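Local coordinates for endo-beta-mannanase (Opitutaceae bacterium TAV5, PDB 7BOB), which probably removes mannose units from the ends of beta-1,4-mannan chains as a family 5 glycoside hydrolase exo-beta-1,4-mannosidase, working in a termite hindgut, at residues 17-25 / 49-60; 94-104 / 146-157. All coordinates share one frame; numbering follows the deposited sequence.

Overall arrangement
Contacts 1 and 2 cover two of the strand pairings in the parallel sheet of a (beta/alpha)8-barrel, the fold of glycoside hydrolase family 5. Strands 20-23 and 56-62 pair in contact 1, strands 94-101 and 151-154 in contact 2, and 56-62 lies beside 94-101, so the four strands run consecutively across the sheet. The centres of contacts 1 and 2 are about 13 Å apart. A probable backbone hydrogen bond joins Val57 O to Gln96 N (2.7 Å), and Arg58 NH2 of contact 1 makes a salt bridge to Asp152 OD2 of contact 2 (2.7 Å). Glu156 and Glu281, the latter salt-bridged to Arg58, probably correspond to the acid/base and nucleophile of clan GH-A, consistent with an active site here.

Contact 1 (17-25 / 49-60); sequences FIPVGANYW and MASLGFNTVRFF
Asn55 grips the backbone of 17-25 with both ends of its amide: Asn55 ND2 donates to Ile18 O at 2.9 Å, with the acceptor almost in the amide plane, and Asn55 OD1 accepts from Val20 N at 2.9 Å. Asn55 CG, set between its own backbone N and carbonyl carbon, turns the amide toward the 18-20 backbone (chi1 62°). Val20 O returns the grip, accepting from the backbone N of both Asn55 and Thr56. Next, Gly21 CA sits over one face of the Phe54 ring, 3.7 Å from its centroid, while Leu52 CB lies across the opposite face. Strands 20-23 and 56-60 are the first two of the (beta/alpha)8-barrel, parallel and joined through helix 39-51. Further along, Asn23 and Arg58 run side by side, and Arg58 NH1 donates to Asn23 OD1 at 2.8 Å with amide and guanidinium planes 83° apart. Phe60 CE1 lies over the centre of that guanidinium, and the Phe60 ring meets Trp25 obliquely, Phe60 CD2 to Trp25 CZ2 3.6 Å. Met49 CE presses on Tyr24 CD1 (3.4 Å). In the second shell Asp45 holds Tyr24 OH, Asp152 and Glu281 bind the Arg58 guanidinium, and Gln280 and Trp316 carbonyls take Asn23 ND2.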
loop_
_atom_site.group_PDB
_atom_site.type_symbol
_atom_site.label_atom_id
_atom_site.label_comp_id
_atom_site.label_asym_id
_atom_site.label_seq_id
_atom_site.Cartn_x
_atom_site.Cartn_y
_atom_site.Cartn_z
ATOM N N PHE A 17 -7.269 -15.302 44.713
ATOM C CA PHE A 17 -7.314 -13.850 44.807
ATOM C C PHE A 17 -7.451 -13.206 43.433
ATOM O O PHE A 17 -7.066 -13.762 42.406
ATOM C CB PHE A 17 -6.118 -13.281 45.588
ATOM C CG PHE A 17 -4.871 -13.153 44.803
ATOM C CD1 PHE A 17 -4.477 -11.913 44.321
ATOM C CD2 PHE A 17 -4.066 -14.263 44.562
ATOM C CE1 PHE A 17 -3.311 -11.770 43.594
ATOM C CE2 PHE A 17 -2.877 -14.141 43.831
ATOM C CZ PHE A 17 -2.497 -12.893 43.350
ATOM N N ILE A 18 -8.070 -12.035 43.443
ATOM C CA ILE A 18 -8.376 -11.230 42.275
ATOM C C ILE A 18 -7.406 -10.054 42.280
ATOM O O ILE A 18 -7.544 -9.142 43.108
ATOM C CB ILE A 18 -9.831 -10.744 42.279
ATOM C CG1 ILE A 18 -10.818 -11.897 42.542
ATOM C CG2 ILE A 18 -10.137 -10.047 40.972
ATOM C CD1 ILE A 18 -10.838 -12.984 41.490
ATOM N N PRO A 19 -6.408 -10.038 41.401
ATOM C CA PRO A 19 -5.532 -8.864 41.319
ATOM C C PRO A 19 -6.363 -7.628 41.011
ATOM O O PRO A 19 -7.192 -7.634 40.099
ATOM C CB PRO A 19 -4.573 -9.218 40.180
ATOM C CG PRO A 19 -4.539 -10.718 40.172
ATOM C CD PRO A 19 -5.947 -11.144 40.544
ATOM N N VAL A 20 -6.202 -6.592 41.823
ATOM C CA VAL A 20 -6.788 -5.285 41.539
ATOM C C VAL A 20 -5.754 -4.233 41.916
ATOM O O VAL A 20 -5.036 -4.382 42.912
ATOM C CB VAL A 20 -8.135 -5.052 42.269
ATOM C CG1 VAL A 20 -9.195 -6.079 41.838
ATOM C CG2 VAL A 20 -7.981 -5.088 43.784
ATOM N N GLY A 21 -5.668 -3.177 41.114
ATOM C CA GLY A 21 -4.641 -2.165 41.334
ATOM C C GLY A 21 -4.400 -1.375 40.056
ATOM O O GLY A 21 -5.293 -1.249 39.216
ATOM N N ALA A 22 -3.169 -0.865 39.934
ATOM C CA ALA A 22 -2.817 0.104 38.903
ATOM C C ALA A 22 -1.446 -0.205 38.327
ATOM O O ALA A 22 -0.544 -0.679 39.028
ATOM C CB ALA A 22 -2.784 1.548 39.431
ATOM N N ASN A 23 -1.298 0.090 37.037
ATOM C CA ASN A 23 0.025 0.259 36.457
ATOM C C ASN A 23 0.639 1.547 36.998
ATOM O O ASN A 23 -0.068 2.543 37.195
ATOM C CB ASN A 23 -0.075 0.300 34.929
ATOM C CG ASN A 23 -0.648 -0.983 34.349
ATOM O OD1 ASN A 23 0.094 -1.893 33.967
ATOM N ND2 ASN A 23 -1.985 -1.064 34.276
ATOM N N TYR A 24 1.965 1.547 37.217
ATOM C CA TYR A 24 2.580 2.620 38.000
ATOM C C TYR A 24 3.809 3.233 37.361
ATOM O O TYR A 24 4.753 2.519 37.007
ATOM C CB TYR A 24 2.993 2.143 39.394
ATOM C CG TYR A 24 3.603 3.261 40.200
ATOM C CD1 TYR A 24 2.823 4.311 40.675
ATOM C CD2 TYR A 24 4.958 3.279 40.475
ATOM C CE1 TYR A 24 3.371 5.336 41.412
ATOM C CE2 TYR A 24 5.521 4.298 41.211
ATOM C CZ TYR A 24 4.729 5.323 41.677
ATOM O OH TYR A 24 5.326 6.326 42.412
ATOM N N TRP A 25 3.816 4.570 37.299
ATOM C CA TRP A 25 5.003 5.428 37.202
ATOM C C TRP A 25 4.780 6.586 38.169
ATOM O O TRP A 25 3.649 7.064 38.300
ATOM C CB TRP A 25 5.250 6.008 35.801
ATOM C CG TRP A 25 5.665 5.050 34.740
ATOM C CD1 TRP A 25 4.921 4.662 33.660
ATOM C CD2 TRP A 25 6.931 4.397 34.608
ATOM N NE1 TRP A 25 5.634 3.787 32.881
ATOM C CE2 TRP A 25 6.873 3.607 33.436
ATOM C CE3 TRP A 25 8.101 4.388 35.372
ATOM C CZ2 TRP A 25 7.939 2.822 33.007
ATOM C CZ3 TRP A 25 9.175 3.606 34.936
ATOM C CH2 TRP A 25 9.083 2.836 33.766
ATOM N N MET A 49 -2.015 3.318 47.304
ATOM C CA MET A 49 -2.609 2.143 46.667
ATOM C C MET A 49 -3.182 1.205 47.716
ATOM O O MET A 49 -4.349 0.812 47.639
ATOM C CB MET A 49 -1.573 1.406 45.813
ATOM C CG MET A 49 -1.012 2.194 44.612
ATOM S SD MET A 49 0.337 1.245 43.905
ATOM C CE MET A 49 0.814 2.263 42.492
ATOM N N ALA A 50 -2.371 0.849 48.722
ATOM C CA ALA A 50 -2.838 -0.055 49.769
ATOM C C ALA A 50 -4.099 0.480 50.429
ATOM O O ALA A 50 -5.056 -0.272 50.644
ATOM C CB ALA A 50 -1.733 -0.283 50.797
ATOM N N SER A 51 -4.143 1.788 50.698
ATOM C CA SER A 51 -5.311 2.377 51.347
ATOM C C SER A 51 -6.574 2.320 50.487
ATOM O O SER A 51 -7.677 2.397 51.034
ATOM C CB SER A 51 -5.017 3.825 51.740
ATOM O OG SER A 51 -5.230 4.711 50.649
ATOM N N LEU A 52 -6.453 2.211 49.162
ATOM C CA LEU A 52 -7.631 2.068 48.316
ATOM C C LEU A 52 -8.083 0.621 48.173
ATOM O O LEU A 52 -9.044 0.366 47.452
ATOM C CB LEU A 52 -7.381 2.656 46.924
ATOM C CG LEU A 52 -7.142 4.163 46.906
ATOM C CD1 LEU A 52 -6.574 4.573 45.563
ATOM C CD2 LEU A 52 -8.428 4.911 47.237
ATOM N N GLY A 53 -7.427 -0.328 48.837
ATOM C CA GLY A 53 -7.832 -1.714 48.732
ATOM C C GLY A 53 -7.120 -2.511 47.668
ATOM O O GLY A 53 -7.460 -3.684 47.471
ATOM N N PHE A 54 -6.123 -1.927 46.997
ATOM C CA PHE A 54 -5.432 -2.625 45.925
ATOM C C PHE A 54 -4.506 -3.682 46.499
ATOM O O PHE A 54 -3.933 -3.516 47.570
ATOM C CB PHE A 54 -4.634 -1.638 45.067
ATOM C CG PHE A 54 -5.496 -0.660 44.302
ATOM C CD1 PHE A 54 -6.840 -0.921 44.085
ATOM C CD2 PHE A 54 -4.952 0.524 43.796
ATOM C CE1 PHE A 54 -7.643 -0.020 43.366
ATOM C CE2 PHE A 54 -5.738 1.432 43.091
ATOM C CZ PHE A 54 -7.091 1.161 42.876
ATOM N N ASN A 55 -4.358 -4.783 45.778
ATOM C CA ASN A 55 -3.492 -5.862 46.226
ATOM C C ASN A 55 -2.390 -6.188 45.226
ATOM O O ASN A 55 -1.636 -7.143 45.452
ATOM C CB ASN A 55 -4.329 -7.123 46.524
ATOM C CG ASN A 55 -5.056 -7.643 45.288
ATOM O OD1 ASN A 55 -4.641 -7.377 44.145
ATOM N ND2 ASN A 55 -6.138 -8.395 45.503
ATOM N N THR A 56 -2.282 -5.438 44.121
ATOM C CA THR A 56 -1.241 -5.658 43.123
ATOM C C THR A 56 -0.790 -4.325 42.528
ATOM O O THR A 56 -1.524 -3.335 42.520
ATOM C CB THR A 56 -1.718 -6.570 41.988
ATOM O OG1 THR A 56 -2.960 -6.071 41.493
ATOM C CG2 THR A 56 -1.940 -8.002 42.467
ATOM N N VAL A 57 0.445 -4.303 42.027
ATOM C CA VAL A 57 0.951 -3.133 41.326
ATOM C C VAL A 57 1.817 -3.644 40.188
ATOM O O VAL A 57 2.717 -4.463 40.410
ATOM C CB VAL A 57 1.731 -2.166 42.241
ATOM C CG1 VAL A 57 2.920 -2.858 42.963
ATOM C CG2 VAL A 57 2.188 -0.906 41.453
ATOM N N ARG A 58 1.499 -3.217 38.962
ATOM C CA ARG A 58 2.311 -3.530 37.796
ATOM C C ARG A 58 3.316 -2.405 37.574
ATOM O O ARG A 58 2.944 -1.225 37.542
ATOM C CB ARG A 58 1.444 -3.709 36.552
ATOM C CG ARG A 58 2.240 -4.013 35.286
ATOM C CD ARG A 58 1.339 -4.553 34.204
ATOM N NE ARG A 58 2.034 -4.889 32.963
ATOM C CZ ARG A 58 1.796 -4.308 31.775
ATOM N NH1 ARG A 58 0.911 -3.318 31.656
ATOM N NH2 ARG A 58 2.448 -4.718 30.700
ATOM N N PHE A 59 4.584 -2.766 37.436
ATOM C CA PHE A 59 5.598 -1.767 37.163
ATOM C C PHE A 59 6.619 -2.349 36.190
ATOM O O PHE A 59 6.649 -3.555 35.927
ATOM C CB PHE A 59 6.234 -1.255 38.465
ATOM C CG PHE A 59 7.038 -2.282 39.213
ATOM C CD1 PHE A 59 6.562 -2.825 40.399
ATOM C CD2 PHE A 59 8.295 -2.670 38.772
ATOM C CE1 PHE A 59 7.299 -3.750 41.109
ATOM C CE2 PHE A 59 9.048 -3.608 39.491
ATOM C CZ PHE A 59 8.542 -4.148 40.647
ATOM N N PHE A 60 7.474 -1.484 35.661
ATOM C CA PHE A 60 8.225 -1.808 34.461
ATOM C C PHE A 60 9.718 -1.705 34.714
ATOM O O PHE A 60 10.220 -0.651 35.125
ATOM C CB PHE A 60 7.766 -0.893 33.329
ATOM C CG PHE A 60 6.289 -0.844 33.225
ATOM C CD1 PHE A 60 5.597 -1.887 32.637
ATOM C CD2 PHE A 60 5.572 0.186 33.819
ATOM C CE1 PHE A 60 4.197 -1.871 32.567
ATOM C CE2 PHE A 60 4.197 0.206 33.766
ATOM C CZ PHE A 60 3.507 -0.828 33.145
HETATM O O HOH W 1 -1.660 -0.806 42.484
HETATM O O HOH W 2 7.223 1.211 36.545
#

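Contact 2 (94-104 / 146-157); sequences RPQPSLFVGWM and THLCGIDLGNEL
The Phe100 ring turns an edge to Leu153 O, which lies in its plane 3.2 Å from Phe100 CD2, and Leu153 CD1 packs obliquely against the same side chain; Trp63 and Trp174 add edge-to-face contacts. At Trp103 the indole has Asn155 ND2 near its plane at one edge, while Glu156 OE1 approaches obliquely, 3.3 Å from Trp103 NE1. The amide of Asn155 is held at both ends: ND2 donates to Trp103 O at 2.9 Å from 40° above the carbonyl plane, and Arg58 NH2 binds OD1; Met104 CE only packs against ND2. The carboxylate of Asp152 is met from above its plane by the Ser98 hydroxyl, Ser98 OG to Asp152 OD2 2.9 Å, a reach set by OG lying opposite the backbone N (chi1 -175°). Strands 94-99 and 151-154 are the third and fourth of the (beta/alpha)8-barrel, running parallel, and the Asn-Glu pair 155-156 just beyond the fourth strand probably corresponds to the acid/base motif of clan GH-A. The strands pair through Asp152 N to Pro97 O (2.9 Å) and Leu99 N to Asp152 O (3.0 Å); Phe100 N to Leu153 O follows at the corner. Phe100 centres an inverse gamma turn, and a cis peptide precedes Gly102; a water ties Phe100 O, Trp103 N and Asn155 O together across this corner. At the other end Cys149 N donates to Pro95 O (3.0 Å), and Gln96 NE2, carried on an extended chain, reaches Cys149 O at 3.1 Å. Farther out, Gln280 bonds both Gln96 OE1 and Asp152 OD1, and His240 holds Glu156 OE2.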
loop_
_atom_site.group_PDB
_atom_site.type_symbol
_atom_site.label_atom_id
_atom_site.label_comp_id
_atom_site.label_asym_id
_atom_site.label_seq_id
_atom_site.Cartn_x
_atom_site.Cartn_y
_atom_site.Cartn_z
ATOM N N ARG A 94 1.205 -7.069 45.778
ATOM C CA ARG A 94 1.955 -8.056 45.007
ATOM C C ARG A 94 2.485 -7.397 43.738
ATOM O O ARG A 94 1.705 -6.971 42.877
ATOM C CB ARG A 94 1.088 -9.279 44.665
ATOM C CG ARG A 94 0.345 -9.877 45.869
ATOM C CD ARG A 94 -0.354 -11.210 45.553
ATOM N NE ARG A 94 0.608 -12.298 45.385
ATOM C CZ ARG A 94 0.663 -13.392 46.148
ATOM N NH1 ARG A 94 -0.201 -13.569 47.153
ATOM N NH2 ARG A 94 1.596 -14.314 45.897
ATOM N N PRO A 95 3.802 -7.278 43.592
ATOM C CA PRO A 95 4.349 -6.637 42.390
ATOM C C PRO A 95 4.157 -7.513 41.162
ATOM O O PRO A 95 4.295 -8.737 41.214
ATOM C CB PRO A 95 5.835 -6.462 42.725
ATOM C CG PRO A 95 6.111 -7.498 43.787
ATOM C CD PRO A 95 4.844 -7.647 44.569
ATOM N N GLN A 96 3.838 -6.882 40.040
ATOM C CA GLN A 96 3.808 -7.587 38.762
ATOM C C GLN A 96 4.861 -6.913 37.902
ATOM O O GLN A 96 4.575 -5.917 37.223
ATOM C CB GLN A 96 2.425 -7.565 38.109
ATOM C CG GLN A 96 2.368 -8.424 36.856
ATOM C CD GLN A 96 0.978 -8.456 36.222
ATOM O OE1 GLN A 96 0.706 -7.745 35.260
ATOM N NE2 GLN A 96 0.089 -9.273 36.783
ATOM N N PRO A 97 6.103 -7.391 37.942
ATOM C CA PRO A 97 7.186 -6.695 37.239
ATOM C C PRO A 97 7.198 -7.082 35.775
ATOM O O PRO A 97 7.007 -8.248 35.422
ATOM C CB PRO A 97 8.452 -7.189 37.963
ATOM C CG PRO A 97 8.099 -8.583 38.379
ATOM C CD PRO A 97 6.587 -8.583 38.665
ATOM N N SER A 98 7.424 -6.091 34.917
ATOM C CA SER A 98 7.403 -6.281 33.469
ATOM C C SER A 98 8.815 -6.073 32.950
ATOM O O SER A 98 9.396 -5.004 33.169
ATOM C CB SER A 98 6.416 -5.314 32.813
ATOM O OG SER A 98 6.278 -5.552 31.421
ATOM N N LEU A 99 9.358 -7.093 32.266
ATOM C CA LEU A 99 10.789 -7.165 31.950
ATOM C C LEU A 99 11.145 -6.414 30.671
ATOM O O LEU A 99 11.974 -5.494 30.688
ATOM C CB LEU A 99 11.231 -8.631 31.828
ATOM C CG LEU A 99 10.927 -9.502 33.060
ATOM C CD1 LEU A 99 11.711 -10.812 33.051
ATOM C CD2 LEU A 99 11.184 -8.747 34.366
ATOM N N PHE A 100 10.551 -6.819 29.543
ATOM C CA PHE A 100 11.005 -6.369 28.229
ATOM C C PHE A 100 10.264 -5.085 27.882
ATOM O O PHE A 100 9.224 -5.074 27.226
ATOM C CB PHE A 100 10.818 -7.473 27.195
ATOM C CG PHE A 100 11.890 -8.532 27.262
ATOM C CD1 PHE A 100 13.159 -8.289 26.753
ATOM C CD2 PHE A 100 11.640 -9.755 27.862
ATOM C CE1 PHE A 100 14.160 -9.258 26.834
ATOM C CE2 PHE A 100 12.631 -10.734 27.943
ATOM C CZ PHE A 100 13.889 -10.489 27.441
ATOM N N VAL A 101 10.809 -3.983 28.385
ATOM C CA VAL A 101 10.234 -2.651 28.253
ATOM C C VAL A 101 11.387 -1.715 27.906
ATOM O O VAL A 101 12.228 -1.434 28.765
ATOM C CB VAL A 101 9.540 -2.185 29.545
ATOM C CG1 VAL A 101 8.903 -0.834 29.348
ATOM C CG2 VAL A 101 8.494 -3.204 30.020
ATOM N N GLY A 102 11.442 -1.244 26.661
ATOM C CA GLY A 102 10.481 -1.599 25.633
ATOM C C GLY A 102 9.465 -0.513 25.315
ATOM O O GLY A 102 9.731 0.681 25.485
ATOM N N TRP A 103 8.298 -0.957 24.856
ATOM C CA TRP A 103 7.210 -0.066 24.464
ATOM C C TRP A 103 6.550 0.548 25.691
ATOM O O TRP A 103 6.207 -0.170 26.634
ATOM C CB TRP A 103 6.187 -0.874 23.680
ATOM C CG TRP A 103 4.999 -0.115 23.127
ATOM C CD1 TRP A 103 3.836 0.177 23.781
ATOM C CD2 TRP A 103 4.848 0.386 21.794
ATOM N NE1 TRP A 103 2.975 0.842 22.946
ATOM C CE2 TRP A 103 3.568 0.984 21.717
ATOM C CE3 TRP A 103 5.672 0.396 20.658
ATOM C CZ2 TRP A 103 3.089 1.592 20.549
ATOM C CZ3 TRP A 103 5.195 0.998 19.487
ATOM C CH2 TRP A 103 3.908 1.584 19.445
ATOM N N MET A 104 6.350 1.869 25.681
ATOM C CA MET A 104 5.809 2.542 26.864
ATOM C C MET A 104 5.324 3.946 26.511
ATOM O O MET A 104 6.149 4.832 26.228
ATOM C CB MET A 104 6.874 2.599 27.965
ATOM C CG MET A 104 6.377 3.266 29.232
ATOM S SD MET A 104 4.815 2.524 29.843
ATOM C CE MET A 104 5.289 0.801 30.057
ATOM N N THR A 146 7.265 -15.851 46.110
ATOM C CA THR A 146 5.925 -16.162 46.574
ATOM C C THR A 146 5.078 -14.922 46.799
ATOM O O THR A 146 3.900 -15.051 47.118
ATOM C CB THR A 146 5.971 -16.960 47.885
ATOM O OG1 THR A 146 6.581 -16.144 48.892
ATOM C CG2 THR A 146 6.788 -18.241 47.715
ATOM N N HIS A 147 5.638 -13.726 46.669
ATOM C CA HIS A 147 4.833 -12.524 46.836
ATOM C C HIS A 147 4.595 -11.795 45.520
ATOM O O HIS A 147 4.077 -10.674 45.519
ATOM C CB HIS A 147 5.484 -11.608 47.863
ATOM C CG HIS A 147 5.810 -12.316 49.142
ATOM N ND1 HIS A 147 4.844 -12.933 49.916
ATOM C CD2 HIS A 147 6.995 -12.568 49.746
ATOM C CE1 HIS A 147 5.418 -13.501 50.961
ATOM N NE2 HIS A 147 6.723 -13.288 50.886
ATOM N N LEU A 148 4.951 -12.411 44.401
ATOM C CA LEU A 148 4.697 -11.806 43.105
ATOM C C LEU A 148 3.248 -12.024 42.696
ATOM O O LEU A 148 2.527 -12.844 43.267
ATOM C CB LEU A 148 5.625 -12.399 42.048
ATOM C CG LEU A 148 7.101 -12.173 42.339
ATOM C CD1 LEU A 148 7.942 -12.773 41.231
ATOM C CD2 LEU A 148 7.352 -10.692 42.495
ATOM N N CYS A 149 2.814 -11.247 41.712
ATOM C CA CYS A 149 1.574 -11.535 41.008
ATOM C C CYS A 149 1.933 -11.914 39.584
ATOM O O CYS A 149 1.537 -11.220 38.639
ATOM C CB CYS A 149 0.625 -10.339 41.050
ATOM S SG CYS A 149 -1.023 -10.624 40.288
ATOM N N GLY A 150 2.718 -12.975 39.414
ATOM C CA GLY A 150 3.217 -13.344 38.104
ATOM C C GLY A 150 4.360 -12.451 37.647
ATOM O O GLY A 150 4.597 -11.366 38.169
ATOM N N ILE A 151 5.092 -12.931 36.649
ATOM C CA ILE A 151 6.126 -12.145 35.986
ATOM C C ILE A 151 5.631 -11.784 34.587
ATOM O O ILE A 151 5.298 -12.669 33.790
ATOM C CB ILE A 151 7.466 -12.893 35.931
ATOM C CG1 ILE A 151 7.979 -13.136 37.367
ATOM C CG2 ILE A 151 8.478 -12.117 35.061
ATOM C CD1 ILE A 151 9.079 -14.170 37.458
ATOM N N ASP A 152 5.597 -10.485 34.294
ATOM C CA ASP A 152 5.131 -9.956 33.015
ATOM C C ASP A 152 6.289 -9.930 32.015
ATOM O O ASP A 152 7.273 -9.205 32.212
ATOM C CB ASP A 152 4.545 -8.557 33.214
ATOM C CG ASP A 152 3.769 -8.070 32.011
ATOM O OD1 ASP A 152 3.167 -8.919 31.323
ATOM O OD2 ASP A 152 3.751 -6.845 31.752
ATOM N N LEU A 153 6.164 -10.715 30.945
ATOM C CA LEU A 153 7.224 -10.825 29.937
ATOM C C LEU A 153 7.657 -9.460 29.408
ATOM O O LEU A 153 8.853 -9.180 29.264
ATOM C CB LEU A 153 6.738 -11.709 28.789
ATOM C CG LEU A 153 7.779 -12.162 27.774
ATOM C CD1 LEU A 153 9.018 -12.691 28.514
ATOM C CD2 LEU A 153 7.179 -13.222 26.880
ATOM N N GLY A 154 6.698 -8.603 29.094
ATOM C CA GLY A 154 7.024 -7.255 28.668
ATOM C C GLY A 154 5.738 -6.520 28.382
ATOM O O GLY A 154 4.651 -7.096 28.416
ATOM N N ASN A 155 5.866 -5.232 28.104
ATOM C CA ASN A 155 4.706 -4.399 27.852
ATOM C C ASN A 155 4.415 -4.319 26.352
ATOM O O ASN A 155 5.192 -3.730 25.589
ATOM C CB ASN A 155 4.880 -3.000 28.411
ATOM C CG ASN A 155 3.604 -2.221 28.268
ATOM O OD1 ASN A 155 2.539 -2.788 28.481
ATOM N ND2 ASN A 155 3.685 -0.968 27.835
ATOM N N GLU A 156 3.287 -4.901 25.944
ATOM C CA GLU A 156 2.725 -4.714 24.605
ATOM C C GLU A 156 3.763 -5.037 23.540
ATOM O O GLU A 156 4.019 -4.255 22.619
ATOM C CB GLU A 156 2.175 -3.296 24.443
ATOM C CG GLU A 156 1.113 -2.963 25.505
ATOM C CD GLU A 156 0.180 -1.835 25.112
ATOM O OE1 GLU A 156 0.605 -0.929 24.347
ATOM O OE2 GLU A 156 -0.987 -1.855 25.582
ATOM N N LEU A 157 4.389 -6.207 23.695
ATOM C CA LEU A 157 5.432 -6.610 22.768
ATOM C C LEU A 157 4.880 -6.749 21.361
ATOM O O LEU A 157 5.641 -6.681 20.391
ATOM C CB LEU A 157 6.078 -7.915 23.232
ATOM C CG LEU A 157 6.932 -7.809 24.515
ATOM C CD1 LEU A 157 7.039 -9.165 25.227
ATOM C CD2 LEU A 157 8.310 -7.227 24.216
HETATM O O HOH W 3 7.914 -3.760 25.056
#